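Local coordinates for protein putative SnoaL-like polyketide cyclase (Jannaschia sp., PDB 3KKG) that is of unconfirmed function but is probably a SnoaL-like polyketide cyclase built on the NTF2-type fold, at residues L71-E76 with V87-T92; D113-T118 with I125-F130; L16-E21 with R30-E35; T36-F41 with D121-E126; L100-S105 with A135-I140. All coordinates share one frame; numbering follows the deposited sequence. Where two conformers were deposited one is given.

Overall arrangement
Contacts 1, 2 and 4 all reach one mixed sheet. Contacts 1 and 2 are antiparallel hairpins, joined where strand 84-94 runs beside strand 108-120. Contact 4 pairs strand 37-38 in parallel with strand 123-131 and shares Ile125 and Glu126 with contact 2. Contact 3 lies off the sheet, between the loop after helix 6-16 and helix 29-36, and packs on contacts 1, 2 and 4. Contacts 1 to 4 are partly buried, and the centre of contact 2 is nearest that of the chain, about 7 Å away. Contact 5 is an apolar surface contact. Backbone hydrogen bonds hold contacts 1, 2 and 4; contact 3 relies on apolar packing and a salt-bridge network.

Contact 1 (L71-E76 with V87-T92); sequences LEVVVE and VQARLT
The guanidinium of Arg90 and the carboxylate of Glu76 are the flat groups here, and in the conformer described their planes are turned 44° apart. Glu76 OE1 does not reach the guanidinium; it lies 3.4 Å from Arg90 CG, beside the aliphatic part of the chain. In the same conformer a water sits in plane at the guanidinium edge and accepts from NH1; its second bond, to Glu76 OE1, is weak. The direct partners lie outside the two segments: Arg90 NH2 forms a salt bridge with Asp110, and Glu76 OE2 one with Arg128 of the second subunit.

The two segments form part of the hairpin of strands 72-81 and 84-94. Glu72 N gives Thr92 O a nearly straight bond of 2.9 Å, and Thr92 N returns one to Glu72 O. Val74 and Arg90 bond in both directions too. Glu76 N adds a bond of 2.8 Å to Gln88 O.

The face with Val73 and Val75 is apolar. Val73 CG2, anti to its own N, presses against Ala89 CB at 3.4 Å, tighter than usual. It also meets Leu91 CD2 at 3.8 Å. Val75 CG1 meets Val87 CG1, the two side chains at about a right angle. The chemistry is thus divided: an apolar face turned to Phe19 and Trp23, and a mainly polar face with charges met by Asp110 and the second subunit.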
# COMPACT_ATOMS: atom_id res chain seq x y z
N LEU A 71 10.72 10.66 13.06
CA LEU A 71 10.41 9.42 12.33
C LEU A 71 11.56 9.05 11.42
O LEU A 71 12.05 9.86 10.64
CB LEU A 71 9.14 9.63 11.52
CG LEU A 71 8.44 8.35 11.04
CD1 LEU A 71 7.92 7.49 12.17
CD2 LEU A 71 7.28 8.77 10.15
N GLU A 72 11.94 7.78 11.54
CA GLU A 72 12.94 7.18 10.67
C GLU A 72 12.32 6.29 9.63
O GLU A 72 11.40 5.55 9.91
CB GLU A 72 13.94 6.35 11.49
CG GLU A 72 14.79 7.21 12.43
CD GLU A 72 15.70 6.37 13.34
OE1 GLU A 72 15.71 5.13 13.21
OE2 GLU A 72 16.30 6.95 14.24
N VAL A 73 12.88 6.35 8.43
CA VAL A 73 12.45 5.50 7.32
C VAL A 73 13.61 4.66 6.81
O VAL A 73 14.69 5.17 6.61
CB VAL A 73 11.71 6.33 6.19
CG1 VAL A 73 12.62 7.38 5.57
CG2 VAL A 73 11.11 5.38 5.15
N VAL A 74 13.34 3.37 6.61
CA VAL A 74 14.30 2.45 5.98
C VAL A 74 13.62 1.88 4.75
O VAL A 74 12.62 1.14 4.83
CB VAL A 74 14.76 1.35 6.93
CG1 VAL A 74 15.76 0.44 6.20
CG2 VAL A 74 15.47 1.93 8.15
N VAL A 75 14.15 2.23 3.57
CA VAL A 75 13.64 1.71 2.32
C VAL A 75 13.98 0.25 2.24
O VAL A 75 15.15 -0.16 2.48
CB VAL A 75 14.22 2.50 1.13
CG1 VAL A 75 13.84 1.78 -0.19
CG2 VAL A 75 13.74 3.97 1.12
N GLU A 76 13.01 -0.59 1.89
CA GLU A 76 13.33 -1.98 1.65
C GLU A 76 12.89 -2.64 0.38
O GLU A 76 13.28 -3.80 0.17
CB GLU A 76 12.83 -2.85 2.70
CG GLU A 76 11.44 -2.73 2.93
CD GLU A 76 11.04 -3.84 3.86
OE1 GLU A 76 11.23 -3.59 5.10
OE2 GLU A 76 10.55 -4.90 3.38
N VAL A 87 7.79 2.40 -3.68
CA VAL A 87 8.77 2.31 -2.62
C VAL A 87 8.11 1.69 -1.40
O VAL A 87 7.16 2.25 -0.86
CB VAL A 87 9.39 3.68 -2.27
CG1 VAL A 87 10.43 3.51 -1.17
CG2 VAL A 87 10.01 4.32 -3.51
N GLN A 88 8.61 0.57 -0.93
CA GLN A 88 8.17 0.02 0.36
C GLN A 88 9.23 0.34 1.39
O GLN A 88 10.43 0.22 1.12
CB GLN A 88 8.04 -1.45 0.27
CG GLN A 88 6.92 -1.96 -0.69
CD GLN A 88 6.74 -3.44 -0.57
OE1 GLN A 88 6.29 -3.91 0.45
NE2 GLN A 88 7.11 -4.16 -1.58
N ALA A 89 8.79 0.67 2.60
CA ALA A 89 9.71 1.08 3.63
C ALA A 89 9.19 0.61 4.96
O ALA A 89 8.10 0.03 5.07
CB ALA A 89 9.96 2.63 3.61
N ARG A 90 10.02 0.77 5.98
CA ARG A 90 9.54 0.66 7.35
C ARG A 90 9.79 1.95 8.09
O ARG A 90 10.78 2.63 7.88
CB ARG A 90 10.12 -0.52 8.08
CG ARG A 90 9.63 -1.86 7.54
CD ARG A 90 10.04 -2.98 8.48
NE ARG A 90 9.21 -3.00 9.70
CZ ARG A 90 8.00 -3.57 9.79
NH1 ARG A 90 7.49 -4.22 8.75
NH2 ARG A 90 7.30 -3.57 10.92
N LEU A 91 8.83 2.29 8.92
CA LEU A 91 8.84 3.51 9.73
C LEU A 91 8.97 3.15 11.20
O LEU A 91 8.24 2.28 11.67
CB LEU A 91 7.51 4.25 9.59
CG LEU A 91 7.14 4.65 8.19
CD1 LEU A 91 5.76 5.37 8.18
CD2 LEU A 91 8.19 5.54 7.56
N THR A 92 9.83 3.88 11.88
CA THR A 92 9.99 3.72 13.32
C THR A 92 10.12 5.08 13.97
O THR A 92 10.87 5.93 13.54
CB THR A 92 11.19 2.86 13.70
OG1 THR A 92 12.36 3.41 13.09
CG2 THR A 92 10.98 1.42 13.23
O HOH W 1 14.67 3.20 14.38
O HOH W 2 8.24 -4.72 6.02

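Contact 2 (D113-T118 with I125-F130); sequences DVTLFT and IEMRYF
This antiparallel hairpin of strands 108-120 and 123-131 carries a classic beta bulge, in which Ile125 and Glu126 both face Thr118. Thr118 O takes a bond of 2.8 Å from Ile125 N and a weak one from Glu126 N. Beyond the bulge, Leu116 and Arg128 bond in both directions, as do Val114 and Phe130.

Tyr129 OH donates to Asp113 OD2 at 2.7 Å, on the anti lone pair. The carboxylate stands perpendicular to the ring, 90° from its plane, while OD2 itself lies in the ring plane. Thr115 OG1 is at the ring edge too, 3.4 Å from Tyr129 CD1. Selenomethionine Met127 runs alongside Phe117 in a Met-aromatic contact, with SE 3.7 Å from CE1. Its CG, anti to the backbone N (chi1 -179°), is pressed to 3.4 Å from Thr115 CG2.

On the opposite face Arg128 NE forms a salt bridge with Glu126 OE2, and Leu116 CD1 meets the edge of the Phe130 ring. Arg128 NH1 reaches Glu76 and Gln88 of the second subunit, and Phe130 packs on its counterpart there. Strands 84-94 and 41-45 flank the hairpin, while Phe117 packs on Leu18 and Phe19 of the loop after helix 6-16.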
# COMPACT_ATOMS: atom_id res chain seq x y z
N ASP A 113 5.21 0.36 5.16
CA ASP A 113 4.40 1.25 4.36
C ASP A 113 4.68 1.02 2.90
O ASP A 113 5.57 0.23 2.52
CB ASP A 113 4.53 2.66 4.81
CG ASP A 113 5.77 3.36 4.41
OD1 ASP A 113 6.63 2.79 3.73
OD2 ASP A 113 5.93 4.54 4.82
N VAL A 114 3.96 1.73 2.07
CA VAL A 114 4.18 1.72 0.61
C VAL A 114 3.75 3.06 0.05
O VAL A 114 2.72 3.63 0.41
CB VAL A 114 3.45 0.57 -0.06
CG1 VAL A 114 1.96 0.62 0.16
CG2 VAL A 114 3.78 0.58 -1.58
N THR A 115 4.62 3.67 -0.78
CA THR A 115 4.37 4.94 -1.46
C THR A 115 4.42 4.67 -2.93
O THR A 115 5.41 4.07 -3.41
CB THR A 115 5.39 6.02 -1.01
OG1 THR A 115 5.55 5.94 0.44
CG2 THR A 115 4.96 7.39 -1.40
N LEU A 116 3.42 5.15 -3.65
CA LEU A 116 3.26 4.86 -5.07
C LEU A 116 3.33 6.18 -5.80
O LEU A 116 2.40 7.02 -5.68
CB LEU A 116 1.92 4.13 -5.28
CG LEU A 116 1.81 2.86 -4.42
CD1 LEU A 116 0.62 2.93 -3.52
CD2 LEU A 116 1.74 1.64 -5.28
N PHE A 117 4.38 6.39 -6.57
CA PHE A 117 4.63 7.65 -7.26
C PHE A 117 4.31 7.52 -8.73
O PHE A 117 4.58 6.47 -9.35
CB PHE A 117 6.12 8.01 -7.13
CG PHE A 117 6.54 8.30 -5.71
CD1 PHE A 117 6.48 9.58 -5.21
CD2 PHE A 117 7.08 7.31 -4.90
CE1 PHE A 117 6.88 9.86 -3.91
CE2 PHE A 117 7.50 7.60 -3.60
CZ PHE A 117 7.44 8.89 -3.12
N THR A 118 3.80 8.60 -9.30
CA THR A 118 3.70 8.76 -10.75
C THR A 118 4.51 9.98 -11.13
O THR A 118 4.46 11.03 -10.46
CB THR A 118 2.25 8.97 -11.17
OG1 THR A 118 1.46 7.90 -10.62
CG2 THR A 118 2.08 8.95 -12.69
N ILE A 125 4.33 13.86 -10.16
CA ILE A 125 2.99 14.49 -10.26
C ILE A 125 1.93 13.97 -9.28
O ILE A 125 0.88 14.62 -9.08
CB ILE A 125 2.46 14.41 -11.71
CG1 ILE A 125 2.16 12.96 -12.15
CG2 ILE A 125 3.47 15.05 -12.68
CD1 ILE A 125 1.44 12.87 -13.51
N GLU A 126 2.16 12.79 -8.73
CA GLU A 126 1.20 12.21 -7.80
C GLU A 126 1.91 11.22 -6.89
O GLU A 126 2.87 10.53 -7.31
CB GLU A 126 0.08 11.49 -8.55
CG GLU A 126 -1.02 10.97 -7.61
CD GLU A 126 -2.23 10.45 -8.34
OE1 GLU A 126 -3.00 11.28 -8.85
OE2 GLU A 126 -2.30 9.20 -8.47
N MSE A 127 1.45 11.17 -5.65
CA MSE A 127 1.95 10.28 -4.64
C MSE A 127 0.76 9.69 -3.90
O MSE A 127 -0.06 10.46 -3.40
CB MSE A 127 2.83 11.05 -3.66
CG MSE A 127 3.44 10.24 -2.56
SE MSE A 127 4.57 11.35 -1.46
CE MSE A 127 3.21 12.24 -0.61
N ARG A 128 0.64 8.37 -3.89
CA ARG A 128 -0.37 7.66 -3.13
C ARG A 128 0.32 6.92 -2.01
O ARG A 128 1.43 6.43 -2.16
CB ARG A 128 -1.12 6.64 -4.01
CG ARG A 128 -1.82 7.25 -5.17
CD ARG A 128 -2.34 6.18 -6.13
NE ARG A 128 -3.07 6.77 -7.24
CZ ARG A 128 -3.88 6.03 -8.00
NH1 ARG A 128 -4.08 4.75 -7.75
NH2 ARG A 128 -4.51 6.61 -9.02
N TYR A 129 -0.30 6.86 -0.84
CA TYR A 129 0.32 6.33 0.34
C TYR A 129 -0.57 5.38 1.10
O TYR A 129 -1.73 5.67 1.38
CB TYR A 129 0.74 7.51 1.26
CG TYR A 129 1.51 7.05 2.46
CD1 TYR A 129 2.83 6.66 2.32
CD2 TYR A 129 0.94 6.99 3.70
CE1 TYR A 129 3.53 6.16 3.38
CE2 TYR A 129 1.66 6.51 4.78
CZ TYR A 129 2.95 6.12 4.62
OH TYR A 129 3.67 5.62 5.69
N PHE A 130 0.06 4.33 1.64
CA PHE A 130 -0.56 3.49 2.65
C PHE A 130 0.43 3.05 3.70
O PHE A 130 1.55 2.64 3.36
CB PHE A 130 -1.12 2.19 2.09
CG PHE A 130 -2.15 2.33 1.02
CD1 PHE A 130 -1.80 2.48 -0.30
CD2 PHE A 130 -3.51 2.24 1.31
CE1 PHE A 130 -2.79 2.59 -1.30
CE2 PHE A 130 -4.48 2.32 0.34
CZ PHE A 130 -4.13 2.50 -0.94
O HOH W 3 0.70 7.75 -7.87
O HOH W 4 -1.55 8.22 -10.88

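Contact 3 (L16-E21 with R30-E35); sequences LRLFDE and RDVWRE
Val32 is the centre of the contact, reaching from helix 29-36 to the loop that follows helix 6-16. Its CG1 lies over the middle of one face of the Arg17 guanidinium, 4.0 Å above the plane. Its CG2 points to Glu21, 3.7 Å from CG and 3.5 Å from the backbone O. The fork of the valine thus fits against both residues: CG1 is anti to the backbone N (chi1 174°) and CG2 is beside it.

Deeper in, Leu18 CD2 approaches the Trp33 indole, 3.7 Å from CD1. The two side chains cross at about a right angle.

In NTF2-like folds helices pack against one side of a curved sheet, and this contact joins the loop after helix 6-16 to helix 29-36 within that layer.

Arg17, Glu21 and Glu35 form a salt-bridge network. Arg17 NE gives Glu21 OE2 an almost straight bond of 2.8 Å. The donor reaches that oxygen from above the carboxylate plane, yet OE2 lies in the plane of the guanidinium. Glu35 takes another part of the edge in a longer salt bridge, with OE2 3.5 Å from Arg17 NH2. Its carboxylate stands at 90° to the guanidinium. Acids lie at the edge and valine on one face, which probably limits rotation of the guanidinium.

Leu18 reaches Phe117 on the sheet, and Trp33 lies against Ile58 and Asn61 of helix 54-67. A water accepts from Trp33 NE1 and donates to Leu18 O at 2.8 Å. Trp33 NE1 is also bonded to Gly22 O, and Trp29 meets the indole edge-to-face.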
# COMPACT_ATOMS: atom_id res chain seq x y z
N LEU A 16 13.93 8.59 -4.79
CA LEU A 16 14.62 8.19 -3.57
C LEU A 16 15.15 9.39 -2.74
O LEU A 16 15.34 9.28 -1.52
CB LEU A 16 15.70 7.14 -3.83
CG LEU A 16 15.17 5.73 -4.02
CD1 LEU A 16 16.33 4.79 -4.44
CD2 LEU A 16 14.45 5.22 -2.77
N ARG A 17 15.36 10.53 -3.39
CA ARG A 17 15.73 11.74 -2.66
C ARG A 17 14.69 12.11 -1.63
O ARG A 17 15.02 12.65 -0.57
CB ARG A 17 15.94 12.92 -3.61
CG ARG A 17 17.04 12.75 -4.58
CD ARG A 17 17.34 14.01 -5.39
NE ARG A 17 17.75 15.11 -4.51
CZ ARG A 17 17.40 16.38 -4.65
NH1 ARG A 17 16.61 16.78 -5.64
NH2 ARG A 17 17.86 17.28 -3.79
N LEU A 18 13.42 11.74 -1.89
CA LEU A 18 12.34 12.06 -0.97
C LEU A 18 12.39 11.25 0.32
O LEU A 18 11.70 11.56 1.28
CB LEU A 18 11.00 11.84 -1.65
CG LEU A 18 10.75 12.67 -2.91
CD1 LEU A 18 9.49 12.26 -3.66
CD2 LEU A 18 10.72 14.20 -2.52
N PHE A 19 13.24 10.23 0.35
CA PHE A 19 13.41 9.38 1.51
C PHE A 19 14.69 9.71 2.29
O PHE A 19 14.98 9.04 3.28
CB PHE A 19 13.35 7.90 1.14
CG PHE A 19 11.98 7.50 0.62
CD1 PHE A 19 11.62 7.74 -0.70
CD2 PHE A 19 11.02 7.06 1.50
CE1 PHE A 19 10.35 7.44 -1.13
CE2 PHE A 19 9.73 6.74 1.05
CZ PHE A 19 9.41 6.97 -0.26
N ASP A 20 15.42 10.73 1.83
CA ASP A 20 16.67 11.17 2.47
C ASP A 20 16.58 12.68 2.65
O ASP A 20 16.00 13.15 3.64
CB ASP A 20 17.89 10.69 1.64
CG ASP A 20 19.20 11.14 2.22
OD1 ASP A 20 19.28 11.24 3.44
OD2 ASP A 20 20.13 11.24 1.41
N GLU A 21 17.13 13.45 1.72
CA GLU A 21 17.11 14.92 1.87
C GLU A 21 15.69 15.53 1.86
O GLU A 21 15.45 16.60 2.41
CB GLU A 21 17.96 15.60 0.82
CG GLU A 21 17.67 15.25 -0.63
CD GLU A 21 18.58 14.13 -1.20
OE1 GLU A 21 18.68 13.01 -0.63
OE2 GLU A 21 19.19 14.39 -2.27
N ARG A 30 11.38 20.66 2.36
CA ARG A 30 10.39 21.35 1.56
C ARG A 30 10.96 21.76 0.24
O ARG A 30 10.29 21.70 -0.78
CB ARG A 30 9.82 22.54 2.32
CG ARG A 30 8.92 22.15 3.50
CD ARG A 30 8.46 23.42 4.16
NE ARG A 30 7.54 23.24 5.27
CZ ARG A 30 7.89 22.85 6.49
NH1 ARG A 30 9.14 22.51 6.77
NH2 ARG A 30 6.96 22.79 7.44
N ASP A 31 12.19 22.28 0.26
CA ASP A 31 12.81 22.72 -0.97
C ASP A 31 13.10 21.54 -1.88
O ASP A 31 13.03 21.69 -3.10
CB ASP A 31 14.06 23.54 -0.68
CG ASP A 31 13.72 24.91 -0.09
OD1 ASP A 31 12.64 25.50 -0.41
OD2 ASP A 31 14.56 25.41 0.68
N VAL A 32 13.35 20.36 -1.31
CA VAL A 32 13.53 19.15 -2.13
C VAL A 32 12.18 18.80 -2.80
O VAL A 32 12.11 18.45 -3.98
CB VAL A 32 14.07 17.93 -1.31
CG1 VAL A 32 14.10 16.65 -2.19
CG2 VAL A 32 15.47 18.23 -0.74
N TRP A 33 11.10 18.86 -2.04
CA TRP A 33 9.79 18.66 -2.63
C TRP A 33 9.52 19.66 -3.76
O TRP A 33 9.04 19.30 -4.83
CB TRP A 33 8.69 18.74 -1.57
CG TRP A 33 8.50 17.50 -0.74
CD1 TRP A 33 9.47 16.73 -0.20
CD2 TRP A 33 7.25 16.91 -0.36
NE1 TRP A 33 8.91 15.67 0.48
CE2 TRP A 33 7.56 15.75 0.40
CE3 TRP A 33 5.91 17.21 -0.60
CZ2 TRP A 33 6.58 14.93 0.94
CZ3 TRP A 33 4.94 16.39 -0.08
CH2 TRP A 33 5.28 15.29 0.70
N ARG A 34 9.84 20.93 -3.53
CA ARG A 34 9.60 21.96 -4.55
C ARG A 34 10.40 21.75 -5.84
O ARG A 34 9.93 22.09 -6.91
CB ARG A 34 9.84 23.36 -3.99
CG ARG A 34 8.84 23.73 -2.92
CD ARG A 34 9.07 25.11 -2.36
NE ARG A 34 8.12 25.39 -1.28
CZ ARG A 34 8.44 25.56 0.00
NH1 ARG A 34 9.69 25.52 0.44
NH2 ARG A 34 7.48 25.79 0.88
N GLU A 35 11.59 21.17 -5.73
CA GLU A 35 12.37 20.85 -6.93
C GLU A 35 12.01 19.53 -7.62
O GLU A 35 12.32 19.32 -8.78
CB GLU A 35 13.86 20.91 -6.64
CG GLU A 35 14.47 19.89 -5.72
CD GLU A 35 15.95 20.24 -5.42
OE1 GLU A 35 16.72 20.37 -6.40
OE2 GLU A 35 16.32 20.43 -4.24
O HOH W 5 9.15 12.59 1.44

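Contact 4 (T36-F41 with D121-E126); sequences TMTPGF and DGQVIE
Gln123 stands at the start of a short parallel beta pairing, in which strand 37-38 runs beside strand 123-131 of the NTF2-type sheet. Its CB touches Thr38 CG2 at 3.5 Å, the two side chains crossing at about a right angle.

Val124 follows and is held through both its backbone N and its backbone O. Its N donates to Thr36 O at 2.8 Å, and its O accepts from Thr38 N at 3.0 Å. This pair of bonds straddles Met37, whose CA-H also approaches Val124 O. The side chain of Val124 divides its contacts. CG2 lies alongside Thr36 CG2, while CG1, anti to the backbone N (chi1 176°), turns to the Phe41 ring.

Ile125 lays its CG2 beside Thr38 CG2, both side chains pointing the same way. Its carbonyl O is approached by the CA-H of Phe41. Glu126 forms a salt bridge with Arg42, and its N lies near Phe41 CD1.

Residues 36-41 fold back in a type I turn from Thr38 to Phe41. That return brings the Phe41 ring alongside Val124, with Phe41 CE1 3.7 Å from Val124 CG1.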
# COMPACT_ATOMS: atom_id res chain seq x y z
N THR A 36 11.32 18.65 -6.90
CA THR A 36 10.99 17.30 -7.38
C THR A 36 9.56 17.17 -7.94
O THR A 36 9.30 16.43 -8.89
CB THR A 36 11.16 16.32 -6.17
OG1 THR A 36 12.54 16.38 -5.76
CG2 THR A 36 10.86 14.88 -6.55
N MSE A 37 8.61 17.78 -7.23
CA MSE A 37 7.18 17.72 -7.58
C MSE A 37 6.82 18.88 -8.53
O MSE A 37 7.43 19.96 -8.47
CB MSE A 37 6.29 17.84 -6.34
CG MSE A 37 6.08 16.57 -5.53
SE MSE A 37 7.68 15.91 -4.55
CE MSE A 37 6.75 14.75 -3.26
N THR A 38 5.79 18.65 -9.34
CA THR A 38 5.20 19.72 -10.17
C THR A 38 4.29 20.59 -9.29
O THR A 38 3.88 20.20 -8.21
CB THR A 38 4.37 19.14 -11.31
OG1 THR A 38 3.30 18.35 -10.77
CG2 THR A 38 5.28 18.28 -12.22
N PRO A 39 4.01 21.81 -9.74
CA PRO A 39 3.13 22.70 -8.95
C PRO A 39 1.73 22.12 -8.69
O PRO A 39 1.12 22.39 -7.65
CB PRO A 39 3.05 23.96 -9.82
CG PRO A 39 4.22 23.86 -10.73
CD PRO A 39 4.52 22.45 -10.97
N GLY A 40 1.23 21.35 -9.64
CA GLY A 40 -0.08 20.71 -9.52
C GLY A 40 -0.02 19.30 -8.92
O GLY A 40 -0.99 18.55 -9.02
N PHE A 41 1.11 18.96 -8.30
CA PHE A 41 1.26 17.69 -7.56
C PHE A 41 0.06 17.41 -6.70
O PHE A 41 -0.51 18.31 -6.06
CB PHE A 41 2.51 17.79 -6.72
CG PHE A 41 2.70 16.65 -5.77
CD1 PHE A 41 3.01 15.41 -6.22
CD2 PHE A 41 2.63 16.85 -4.39
CE1 PHE A 41 3.24 14.36 -5.30
CE2 PHE A 41 2.89 15.87 -3.51
CZ PHE A 41 3.15 14.60 -3.94
N ASP A 121 7.82 13.46 -17.32
CA ASP A 121 8.97 14.24 -17.75
C ASP A 121 9.92 14.55 -16.61
O ASP A 121 10.39 15.68 -16.44
CB ASP A 121 8.47 15.51 -18.47
CG ASP A 121 7.64 15.17 -19.70
OD1 ASP A 121 7.99 14.22 -20.44
OD2 ASP A 121 6.60 15.84 -19.92
N GLY A 122 10.16 13.53 -15.78
CA GLY A 122 11.17 13.64 -14.72
C GLY A 122 10.74 14.25 -13.39
O GLY A 122 11.56 14.35 -12.49
N GLN A 123 9.49 14.70 -13.30
CA GLN A 123 8.96 15.35 -12.11
C GLN A 123 7.86 14.47 -11.52
O GLN A 123 7.16 13.77 -12.26
CB GLN A 123 8.38 16.74 -12.45
CG GLN A 123 9.28 17.64 -13.29
CD GLN A 123 8.61 18.97 -13.63
OE1 GLN A 123 8.10 19.17 -14.74
NE2 GLN A 123 8.61 19.88 -12.67
N VAL A 124 7.71 14.49 -10.20
CA VAL A 124 6.67 13.74 -9.54
C VAL A 124 5.34 14.51 -9.61
O VAL A 124 5.25 15.69 -9.19
CB VAL A 124 7.04 13.47 -8.07
CG1 VAL A 124 5.90 12.77 -7.33
CG2 VAL A 124 8.32 12.65 -7.96
N ILE A 125 4.33 13.86 -10.16
CA ILE A 125 2.99 14.49 -10.26
C ILE A 125 1.93 13.97 -9.28
O ILE A 125 0.88 14.62 -9.08
CB ILE A 125 2.46 14.41 -11.71
CG1 ILE A 125 2.16 12.96 -12.15
CG2 ILE A 125 3.47 15.05 -12.68
CD1 ILE A 125 1.44 12.87 -13.51
N GLU A 126 2.16 12.79 -8.73
CA GLU A 126 1.20 12.21 -7.80
C GLU A 126 1.91 11.22 -6.89
O GLU A 126 2.87 10.53 -7.31
CB GLU A 126 0.08 11.49 -8.55
CG GLU A 126 -1.02 10.97 -7.61
CD GLU A 126 -2.23 10.45 -8.34
OE1 GLU A 126 -3.00 11.28 -8.85
OE2 GLU A 126 -2.30 9.20 -8.47
O HOH W 6 -0.63 16.22 -10.33

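Contact 5 (L100-S105 with A135-I140); sequences LGVPPS and AVMTAI
Val102 and Met137, a selenomethionine, slide past each other in opposite directions. Val102 CG2 and Met137 CE are 3.7 Å apart. The Met137 chain is bent at both chi2 (-58°) and chi3 (-74°), which curls the terminal methyl back to the loop. There CE also lies 3.6 Å from Leu100 O.

Leu100 meets the same residue from another direction. Its side chain crosses that of Met137 at about a right angle, with CB 4.0 Å from CE. CD1 lies beside the selenium. The Met137 methyl touches both Leu100 and Val102, which meet it from directions roughly at right angles. Beyond the chain, Met137 packs on Leu134 of the second subunit. Leu100 O is hydrogen-bonded to a triethylene glycol, probably from the crystallisation liquor.

Ile140, the last residue of helix 133-140, crosses Val102 at a slant. Its CD1 comes 3.8 Å from Val102 CB and nearly as close to CG2. The other branch of the valine, CG1, turns to Ile140 CG1 and to the carbonyl O. Val102 thus spreads its two methyls over two residues nearly one helical turn apart.

Ser105 closes the far end of the contact. Its CB lies 3.7 Å from Ile140 O, and OG touches Ile140 CB by packing alone. The polar partner of that hydroxyl is Gln95, whose side-chain amide also makes weak bonds to Val102 O and Pro103 O.

No hydrogen bond or salt bridge crosses between the two segments. The arrangement is an apolar loop-on-helix contact at the surface, joining the link between strands 84-94 and 108-120 to the C-terminal helix of this NTF2-like fold.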
# COMPACT_ATOMS: atom_id res chain seq x y z
N LEU A 100 -3.27 13.42 14.08
CA LEU A 100 -4.63 13.08 13.63
C LEU A 100 -5.65 13.07 14.78
O LEU A 100 -6.47 12.13 14.96
CB LEU A 100 -4.62 11.75 12.85
CG LEU A 100 -3.69 11.71 11.64
CD1 LEU A 100 -3.87 10.34 10.90
CD2 LEU A 100 -3.85 12.92 10.71
N GLY A 101 -5.52 14.10 15.62
CA GLY A 101 -6.42 14.33 16.74
C GLY A 101 -6.04 13.66 18.04
O GLY A 101 -6.72 13.82 19.07
N VAL A 102 -4.93 12.93 18.05
CA VAL A 102 -4.57 12.21 19.26
C VAL A 102 -3.44 13.10 19.88
O VAL A 102 -2.41 13.38 19.22
CB VAL A 102 -4.02 10.83 18.95
CG1 VAL A 102 -3.53 10.10 20.21
CG2 VAL A 102 -5.09 9.97 18.25
N PRO A 103 -3.57 13.50 21.14
CA PRO A 103 -2.53 14.24 21.82
C PRO A 103 -1.27 13.41 21.86
O PRO A 103 -1.31 12.19 21.79
CB PRO A 103 -3.09 14.42 23.21
CG PRO A 103 -4.57 14.45 22.98
CD PRO A 103 -4.78 13.36 21.99
N PRO A 104 -0.12 14.09 21.96
CA PRO A 104 1.12 13.32 22.00
C PRO A 104 1.11 12.29 23.13
O PRO A 104 0.86 12.58 24.32
CB PRO A 104 2.20 14.37 22.25
CG PRO A 104 1.57 15.62 22.40
CD PRO A 104 0.09 15.54 22.03
N SER A 105 1.45 11.06 22.75
CA SER A 105 1.50 9.94 23.70
C SER A 105 2.89 9.45 23.97
O SER A 105 3.13 8.84 25.00
CB SER A 105 0.72 8.73 23.18
OG SER A 105 1.31 8.18 22.01
N ALA A 135 -3.38 0.22 12.90
CA ALA A 135 -2.50 -0.22 13.95
C ALA A 135 -1.85 0.99 14.63
O ALA A 135 -1.67 0.98 15.87
CB ALA A 135 -1.42 -1.19 13.45
N VAL A 136 -1.46 1.99 13.86
CA VAL A 136 -0.85 3.20 14.44
C VAL A 136 -1.84 3.89 15.38
O VAL A 136 -1.53 4.20 16.56
CB VAL A 136 -0.34 4.16 13.37
CG1 VAL A 136 0.05 5.53 13.98
CG2 VAL A 136 0.86 3.57 12.58
N MSE A 137 -3.05 4.12 14.90
CA MSE A 137 -4.04 4.82 15.71
C MSE A 137 -4.37 4.02 16.94
O MSE A 137 -4.56 4.60 18.05
CB MSE A 137 -5.28 5.16 14.90
CG MSE A 137 -5.06 6.07 13.75
SE MSE A 137 -4.30 7.78 14.17
CE MSE A 137 -5.91 8.54 14.95
N THR A 138 -4.46 2.69 16.83
CA THR A 138 -4.71 1.84 18.00
C THR A 138 -3.59 1.95 19.02
O THR A 138 -3.86 2.08 20.24
CB THR A 138 -4.93 0.37 17.57
OG1 THR A 138 -6.03 0.37 16.67
CG2 THR A 138 -5.20 -0.54 18.77
N ALA A 139 -2.33 1.90 18.57
CA ALA A 139 -1.14 1.93 19.43
C ALA A 139 -1.06 3.25 20.17
O ALA A 139 -0.81 3.25 21.41
CB ALA A 139 0.10 1.67 18.65
N ILE A 140 -1.32 4.37 19.48
CA ILE A 140 -1.15 5.70 20.12
C ILE A 140 -2.35 6.15 20.94
O ILE A 140 -2.22 7.04 21.81
CB ILE A 140 -0.78 6.81 19.08
CG1 ILE A 140 -1.96 7.16 18.16
CG2 ILE A 140 0.47 6.49 18.36
CD1 ILE A 140 -1.68 8.32 17.24